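Local coordinates for protein minor fimbrium anchoring subunit Mfa2 (Porphyromonas gingivalis, PDB 5NFI) that attaches the minor (Mfa1) fimbriae, filaments that mediate biofilm formation and adhesion to host cells and other bacteria, to the outer membrane and regulates their length, at residues A[141-146]-A[201-206]. Numbering follows the deposited sequence.
Sequences EYTNRV and TTLKLE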
ATOM      1  N   GLU A 141       5.295   4.797   0.605  1.00 52.33           N
ATOM      2  CA  GLU A 141       4.894   3.559   1.262  1.00 49.25           C
ATOM      3  C   GLU A 141       3.449   3.234   0.940  1.00 47.26           C
ATOM      4  O   GLU A 141       2.588   4.107   1.014  1.00 47.85           O
ATOM      5  CB  GLU A 141       5.086   3.636   2.777  1.00 48.96           C
ATOM      6  CG  GLU A 141       4.794   2.304   3.434  1.00 48.41           C
ATOM      7  CD  GLU A 141       4.926   2.331   4.935  1.00 48.99           C
ATOM      8  OE1 GLU A 141       5.331   3.399   5.466  1.00 50.48           O
ATOM      9  OE2 GLU A 141       4.634   1.282   5.569  1.00 47.61           O
ATOM     10  N   TYR A 142       3.208   1.969   0.591  1.00 45.29           N
ATOM     11  CA  TYR A 142       1.899   1.466   0.193  1.00 45.03           C
ATOM     12  C   TYR A 142       1.239   0.642   1.302  1.00 44.93           C
ATOM     13  O   TYR A 142       0.019   0.509   1.322  1.00 42.95           O
ATOM     14  CB  TYR A 142       2.009   0.587  -1.051  1.00 45.30           C
ATOM     15  CG  TYR A 142       1.867   1.299  -2.375  1.00 46.41           C
ATOM     16  CD1 TYR A 142       2.076   2.670  -2.491  1.00 46.79           C
ATOM     17  CD2 TYR A 142       1.510   0.591  -3.518  1.00 46.26           C
ATOM     18  CE1 TYR A 142       1.934   3.308  -3.705  1.00 47.15           C
ATOM     19  CE2 TYR A 142       1.366   1.219  -4.725  1.00 46.65           C
ATOM     20  CZ  TYR A 142       1.577   2.571  -4.817  1.00 47.65           C
ATOM     21  OH  TYR A 142       1.427   3.187  -6.042  1.00 49.29           O
ATOM     22  N   THR A 143       2.053   0.049   2.183  1.00 44.07           N
ATOM     23  CA  THR A 143       1.521  -0.595   3.377  1.00 44.25           C
ATOM     24  C   THR A 143       0.915   0.445   4.336  1.00 46.57           C
ATOM     25  O   THR A 143       1.358   1.608   4.418  1.00 48.04           O
ATOM     26  CB  THR A 143       2.576  -1.402   4.148  1.00 43.29           C
ATOM     27  OG1 THR A 143       3.859  -0.796   3.976  1.00 43.46           O
ATOM     28  CG2 THR A 143       2.613  -2.862   3.704  1.00 41.92           C
ATOM     29  N   ASN A 144      -0.118   0.016   5.047  1.00 46.71           N
ATOM     30  CA  ASN A 144      -0.784   0.845   6.035  1.00 46.87           C
ATOM     31  C   ASN A 144      -1.019   0.002   7.243  1.00 45.86           C
ATOM     32  O   ASN A 144      -1.435  -1.136   7.123  1.00 45.26           O
ATOM     33  CB  ASN A 144      -2.101   1.387   5.513  1.00 47.29           C
ATOM     34  CG  ASN A 144      -1.913   2.365   4.403  1.00 47.37           C
ATOM     35  OD1 ASN A 144      -1.563   3.517   4.639  1.00 45.21           O
ATOM     36  ND2 ASN A 144      -2.183   1.926   3.178  1.00 46.85           N
ATOM     37  N   ARG A 145      -0.730   0.567   8.400  1.00 46.57           N
ATOM     38  CA  ARG A 145      -0.963  -0.094   9.667  1.00 46.65           C
ATOM     39  C   ARG A 145      -2.204   0.524  10.271  1.00 47.80           C
ATOM     40  O   ARG A 145      -2.261   1.730  10.499  1.00 49.21           O
ATOM     41  CB  ARG A 145       0.249   0.050  10.594  1.00 46.38           C
ATOM     42  CG  ARG A 145       1.478  -0.692  10.094  1.00 45.12           C
ATOM     43  CD  ARG A 145       2.746  -0.090  10.657  1.00 46.38           C
ATOM     44  NE  ARG A 145       2.997   1.240  10.106  1.00 47.90           N
ATOM     45  CZ  ARG A 145       3.573   1.473   8.925  1.00 48.55           C
ATOM     46  NH1 ARG A 145       3.749   2.723   8.503  1.00 49.05           N
ATOM     47  NH2 ARG A 145       3.974   0.459   8.161  1.00 48.59           N
ATOM     48  N   VAL A 146      -3.209  -0.306  10.496  1.00 47.72           N
ATOM     49  CA  VAL A 146      -4.506   0.175  10.928  1.00 48.51           C
ATOM     50  C   VAL A 146      -4.933  -0.500  12.221  1.00 48.75           C
ATOM     51  O   VAL A 146      -5.178  -1.707  12.246  1.00 48.80           O
ATOM     52  CB  VAL A 146      -5.592  -0.065   9.852  1.00 48.47           C
ATOM     53  CG1 VAL A 146      -6.861   0.673  10.222  1.00 49.54           C
ATOM     54  CG2 VAL A 146      -5.112   0.381   8.478  1.00 47.69           C
ATOM     55  N   THR A 201      -2.323  -5.069   8.988  1.00 46.55           N
ATOM     56  CA  THR A 201      -1.430  -4.458   8.040  1.00 45.92           C
ATOM     57  C   THR A 201      -1.997  -4.721   6.658  1.00 45.03           C
ATOM     58  O   THR A 201      -2.088  -5.871   6.210  1.00 45.52           O
ATOM     59  CB  THR A 201       0.011  -4.986   8.136  1.00 47.13           C
ATOM     60  OG1 THR A 201       0.501  -4.805   9.466  1.00 47.86           O
ATOM     61  CG2 THR A 201       0.894  -4.212   7.182  1.00 47.29           C
ATOM     62  N   THR A 202      -2.400  -3.658   5.985  1.00 43.46           N
ATOM     63  CA  THR A 202      -2.981  -3.830   4.676  1.00 43.12           C
ATOM     64  C   THR A 202      -2.112  -3.101   3.662  1.00 43.74           C
ATOM     65  O   THR A 202      -1.136  -2.458   4.029  1.00 44.15           O
ATOM     66  CB  THR A 202      -4.431  -3.316   4.634  1.00 42.67           C
ATOM     67  OG1 THR A 202      -4.979  -3.522   3.327  1.00 43.93           O
ATOM     68  CG2 THR A 202      -4.485  -1.845   4.965  1.00 42.28           C
ATOM     69  N   LEU A 203      -2.450  -3.194   2.389  1.00 43.93           N
ATOM     70  CA  LEU A 203      -1.660  -2.485   1.413  1.00 45.73           C
ATOM     71  C   LEU A 203      -2.332  -1.144   1.161  1.00 47.30           C
ATOM     72  O   LEU A 203      -2.747  -0.485   2.116  1.00 47.30           O
ATOM     73  CB  LEU A 203      -1.479  -3.313   0.140  1.00 46.19           C
ATOM     74  CG  LEU A 203      -0.709  -4.613   0.419  1.00 45.84           C
ATOM     75  CD1 LEU A 203      -0.627  -5.481  -0.808  1.00 46.30           C
ATOM     76  CD2 LEU A 203       0.691  -4.305   0.945  1.00 46.52           C
ATOM     77  N   LYS A 204      -2.412  -0.724  -0.100  1.00 48.78           N
ATOM     78  CA  LYS A 204      -2.758   0.661  -0.429  1.00 49.72           C
ATOM     79  C   LYS A 204      -4.211   1.006  -0.094  1.00 49.31           C
ATOM     80  O   LYS A 204      -5.136   0.237  -0.366  1.00 48.56           O
ATOM     81  CB  LYS A 204      -2.480   0.937  -1.912  1.00 51.52           C
ATOM     82  CG  LYS A 204      -2.678   2.381  -2.348  1.00 52.92           C
ATOM     83  CD  LYS A 204      -1.370   3.002  -2.786  1.00 54.54           C
ATOM     84  CE  LYS A 204      -1.524   3.829  -4.053  1.00 57.23           C
ATOM     85  NZ  LYS A 204      -2.423   5.017  -3.861  1.00 58.24           N
ATOM     86  N   LEU A 205      -4.392   2.175   0.509  1.00 50.12           N
ATOM     87  CA  LEU A 205      -5.716   2.668   0.827  1.00 51.23           C
ATOM     88  C   LEU A 205      -6.090   3.808  -0.088  1.00 53.97           C
ATOM     89  O   LEU A 205      -5.671   4.936   0.110  1.00 54.47           O
ATOM     90  CB  LEU A 205      -5.786   3.131   2.276  1.00 50.39           C
ATOM     91  CG  LEU A 205      -5.400   2.049   3.270  1.00 49.28           C
ATOM     92  CD1 LEU A 205      -5.335   2.634   4.654  1.00 48.97           C
ATOM     93  CD2 LEU A 205      -6.386   0.914   3.194  1.00 48.65           C
ATOM     94  N   GLU A 206      -6.897   3.523  -1.091  1.00 56.42           N
ATOM     95  CA  GLU A 206      -7.349   4.599  -1.932  1.00 59.59           C
ATOM     96  C   GLU A 206      -8.750   4.314  -2.414  1.00 60.92           C
ATOM     97  O   GLU A 206      -9.216   3.191  -2.381  1.00 59.36           O
ATOM     98  CB  GLU A 206      -6.407   4.800  -3.116  1.00 61.78           C
ATOM     99  CG  GLU A 206      -6.559   3.763  -4.212  1.00 62.95           C
ATOM    100  CD  GLU A 206      -5.487   3.879  -5.273  1.00 65.05           C
ATOM    101  OE1 GLU A 206      -5.766   3.540  -6.443  1.00 67.19           O
ATOM    102  OE2 GLU A 206      -4.363   4.303  -4.938  1.00 64.70           O
TER
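The side-chain amide of Asn144 reaches across, its ND2 donating to Leu203 O over 2.7 Å. The acceptor lies close to the amide plane, whereas the donor approaches from above the carbonyl plane. With CG anti to the carbonyl carbon (chi1 -67°), the short asparagine chain meets a carbonyl just beyond the paired strand. Behind it, Asn144 and Thr202 form an antiparallel hydrogen-bonded pair: Asn144 N to Thr202 O and Thr202 N to Asn144 O, each 2.9 Å. Leu205 lays its CD1 over one face of the amide, 3.4 Å from Asn144 CG. The flexible aliphatic chain of Lys204 bends over one face of the Tyr142 ring, a CH-pi contact with CD 3.4 Å from the ring centroid, while Tyr142 OH bonds to Gly174 O. Glu141 OE2 takes Arg145 NH2 on its syn lone pair at 2.8 Å and Thr143 OG1 on its anti lone pair, which ties Glu141 across the break in strand 133-151; Asp249 also pairs with Arg145. In this all-beta, transthyretin-clan fold of the FimB/Mfa2 family, strand 133-151 here runs between antiparallel 196-202, whose chain turns away after Thr202, and parallel 249-258, whose Phe250 touches Asn144, Val146 and Leu205, near the molecule's centre.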